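Local coordinates for protein ParA (Salmonella enterica subsp. enterica serovar Newport str. SL317, PDB 3EZF) that probably acts as a plasmid-partition ATPase of the P-loop family that, through an added winged-helix DNA-binding part, also takes part in ADP-mediated transcriptional regulation, at residues S217-L222 with Q230-I235. Sequence-based numbering, arbitrary orientation.
Sequences SQWREL and QNQYEI. Unlike the reference sequence in segment 217-222: Arg-220 (reference Glu), Glu-221 (reference Asp). Unlike the reference sequence in segment 230-235: Gln-230 (reference Met), Asn-231 (reference Lys), Gln-232 (reference Pro), Tyr-233 (reference Ser), Ile-235 (reference Val).
Trp-219 holds its ring carbon CG anti to the backbone N (chi1 -170°), which swings the indole from the first turn of helix 219-226 toward the segment 230-235, the loop that runs into helix 235-241; Gln-232 instead sets CG between its own N and carbonyl carbon (chi1 65°), and its side chain runs back toward the helix. The indole then meets the loop edge-on: Trp-219 NE1 donates to the backbone oxygen Gln-232 O at 3.1 Å, with an N-H...O angle of 159° and the acceptor close to the ring plane. The side-chain amide of Gln-232 lies nearly coplanar with that ring, its carboxamide end resting against Arg-220 CB in van der Waals contact. Farther along the indole, Trp-219 CZ2 touches Ile-235 CG1 at 4.0 Å, at the ring edge again. Arg-220 contributes aliphatic carbons here, while its guanidinium forms a salt bridge with Glu-224. Beyond the pair, Pro-261 and Asn-265 of helix 261-267 and Met-181 and Leu-182 of helix 177-182 touch the indole, joining the loop between helices 219-226 and 235-241 to these neighbours. Because Asn-265 ND2 also bonds to Gln-232 O, two donors satisfy one loop carbonyl, and the buried indole N-H finds its acceptor there.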
loop_
_atom_site.group_PDB
_atom_site.type_symbol
_atom_site.label_atom_id
_atom_site.label_comp_id
_atom_site.label_asym_id
_atom_site.label_seq_id
_atom_site.Cartn_x
_atom_site.Cartn_y
_atom_site.Cartn_z
ATOM N N SER A 217 -13.040 4.391 9.975
ATOM C CA SER A 217 -12.754 5.426 10.960
ATOM C C SER A 217 -13.947 5.811 11.817
ATOM O O SER A 217 -13.797 6.565 12.777
ATOM C CB SER A 217 -12.241 6.682 10.258
ATOM O OG SER A 217 -11.130 6.379 9.432
ATOM N N GLN A 218 -15.120 5.285 11.482
ATOM C CA GLN A 218 -16.333 5.617 12.197
ATOM C C GLN A 218 -17.217 4.387 12.332
ATOM O O GLN A 218 -18.415 4.486 12.603
ATOM C CB GLN A 218 -17.036 6.720 11.416
ATOM C CG GLN A 218 -18.296 7.271 12.028
ATOM C CD GLN A 218 -18.804 8.469 11.242
ATOM O OE1 GLN A 218 -18.794 8.465 9.997
ATOM N NE2 GLN A 218 -19.249 9.506 11.960
ATOM N N TRP A 219 -16.602 3.222 12.171
ATOM C CA TRP A 219 -17.308 1.952 12.245
ATOM C C TRP A 219 -18.268 1.760 13.419
ATOM O O TRP A 219 -19.474 1.605 13.198
ATOM C CB TRP A 219 -16.311 0.782 12.196
ATOM C CG TRP A 219 -16.993 -0.563 12.030
ATOM C CD1 TRP A 219 -17.160 -1.519 12.992
ATOM C CD2 TRP A 219 -17.655 -1.062 10.853
ATOM N NE1 TRP A 219 -17.878 -2.576 12.492
ATOM C CE2 TRP A 219 -18.191 -2.326 11.180
ATOM C CE3 TRP A 219 -17.840 -0.567 9.555
ATOM C CZ2 TRP A 219 -18.913 -3.099 10.263
ATOM C CZ3 TRP A 219 -18.555 -1.330 8.642
ATOM C CH2 TRP A 219 -19.078 -2.589 9.000
ATOM N N ARG A 220 -17.764 1.769 14.654
ATOM C CA ARG A 220 -18.649 1.545 15.812
ATOM C C ARG A 220 -19.878 2.420 15.804
ATOM O O ARG A 220 -21.002 1.973 15.944
ATOM C CB ARG A 220 -17.921 1.749 17.147
ATOM C CG ARG A 220 -18.833 1.463 18.335
ATOM C CD ARG A 220 -18.084 1.111 19.607
ATOM N NE ARG A 220 -17.714 2.281 20.403
ATOM C CZ ARG A 220 -18.580 3.111 20.990
ATOM N NH1 ARG A 220 -19.888 2.908 20.869
ATOM N NH2 ARG A 220 -18.135 4.144 21.708
ATOM N N GLU A 221 -19.613 3.697 15.670
ATOM C CA GLU A 221 -20.608 4.735 15.593
ATOM C C GLU A 221 -21.770 4.326 14.606
ATOM O O GLU A 221 -22.977 4.365 14.939
ATOM C CB GLU A 221 -19.829 5.982 15.093
ATOM C CG GLU A 221 -19.086 6.960 16.203
ATOM C CD GLU A 221 -17.566 6.512 16.654
ATOM O OE1 GLU A 221 -16.973 5.344 16.728
ATOM O OE2 GLU A 221 -16.936 7.498 17.026
ATOM N N LEU A 222 -21.381 3.990 13.371
ATOM C CA LEU A 222 -22.317 3.583 12.307
ATOM C C LEU A 222 -23.056 2.291 12.627
ATOM O O LEU A 222 -24.221 2.131 12.266
ATOM C CB LEU A 222 -21.587 3.377 10.977
ATOM C CG LEU A 222 -21.139 4.642 10.256
ATOM C CD1 LEU A 222 -20.217 4.296 9.098
ATOM C CD2 LEU A 222 -22.358 5.392 9.770
ATOM N N GLN A 230 -26.310 -4.630 17.474
ATOM C CA GLN A 230 -25.424 -5.534 16.742
ATOM C C GLN A 230 -23.989 -5.488 17.260
ATOM O O GLN A 230 -23.529 -4.455 17.734
ATOM C CB GLN A 230 -25.410 -5.159 15.261
ATOM C CG GLN A 230 -26.463 -5.821 14.419
ATOM C CD GLN A 230 -26.229 -7.305 14.298
ATOM O OE1 GLN A 230 -26.902 -7.983 13.526
ATOM N NE2 GLN A 230 -25.270 -7.824 15.064
ATOM N N ASN A 231 -23.278 -6.605 17.146
ATOM C CA ASN A 231 -21.888 -6.687 17.585
ATOM C C ASN A 231 -20.999 -6.256 16.429
ATOM O O ASN A 231 -20.950 -6.920 15.402
ATOM C CB ASN A 231 -21.549 -8.119 17.985
ATOM C CG ASN A 231 -20.128 -8.260 18.475
ATOM O OD1 ASN A 231 -19.881 -8.805 19.551
ATOM N ND2 ASN A 231 -19.177 -7.765 17.688
ATOM N N GLN A 232 -20.276 -5.163 16.604
ATOM C CA GLN A 232 -19.437 -4.637 15.538
ATOM C C GLN A 232 -18.440 -5.588 14.919
ATOM O O GLN A 232 -17.959 -5.329 13.827
ATOM C CB GLN A 232 -18.676 -3.404 16.016
ATOM C CG GLN A 232 -17.685 -3.700 17.111
ATOM C CD GLN A 232 -16.947 -2.477 17.555
ATOM O OE1 GLN A 232 -16.513 -2.404 18.701
ATOM N NE2 GLN A 232 -16.787 -1.504 16.650
ATOM N N TYR A 233 -18.119 -6.678 15.601
ATOM C CA TYR A 233 -17.127 -7.610 15.065
ATOM C C TYR A 233 -17.695 -8.928 14.549
ATOM O O TYR A 233 -16.951 -9.862 14.272
ATOM C CB TYR A 233 -16.030 -7.870 16.119
ATOM C CG TYR A 233 -15.286 -6.611 16.539
ATOM C CD1 TYR A 233 -15.010 -6.350 17.884
ATOM C CD2 TYR A 233 -14.873 -5.669 15.587
ATOM C CE1 TYR A 233 -14.344 -5.187 18.268
ATOM C CE2 TYR A 233 -14.204 -4.502 15.961
ATOM C CZ TYR A 233 -13.944 -4.266 17.303
ATOM O OH TYR A 233 -13.289 -3.109 17.675
ATOM N N GLU A 234 -19.012 -9.003 14.409
ATOM C CA GLU A 234 -19.646 -10.212 13.911
ATOM C C GLU A 234 -20.486 -9.896 12.687
ATOM O O GLU A 234 -21.161 -10.779 12.157
ATOM C CB GLU A 234 -20.548 -10.841 14.971
ATOM C CG GLU A 234 -19.855 -11.207 16.269
ATOM C CD GLU A 234 -20.777 -11.940 17.256
ATOM O OE1 GLU A 234 -22.013 -11.891 17.081
ATOM O OE2 GLU A 234 -20.268 -12.561 18.217
ATOM N N ILE A 235 -20.452 -8.643 12.237
ATOM C CA ILE A 235 -21.238 -8.243 11.072
ATOM C C ILE A 235 -20.861 -9.014 9.811
ATOM O O ILE A 235 -21.733 -9.512 9.114
ATOM C CB ILE A 235 -21.097 -6.741 10.751
ATOM C CG1 ILE A 235 -21.213 -5.895 12.023
ATOM C CG2 ILE A 235 -22.182 -6.344 9.767
ATOM C CD1 ILE A 235 -22.480 -6.146 12.814
#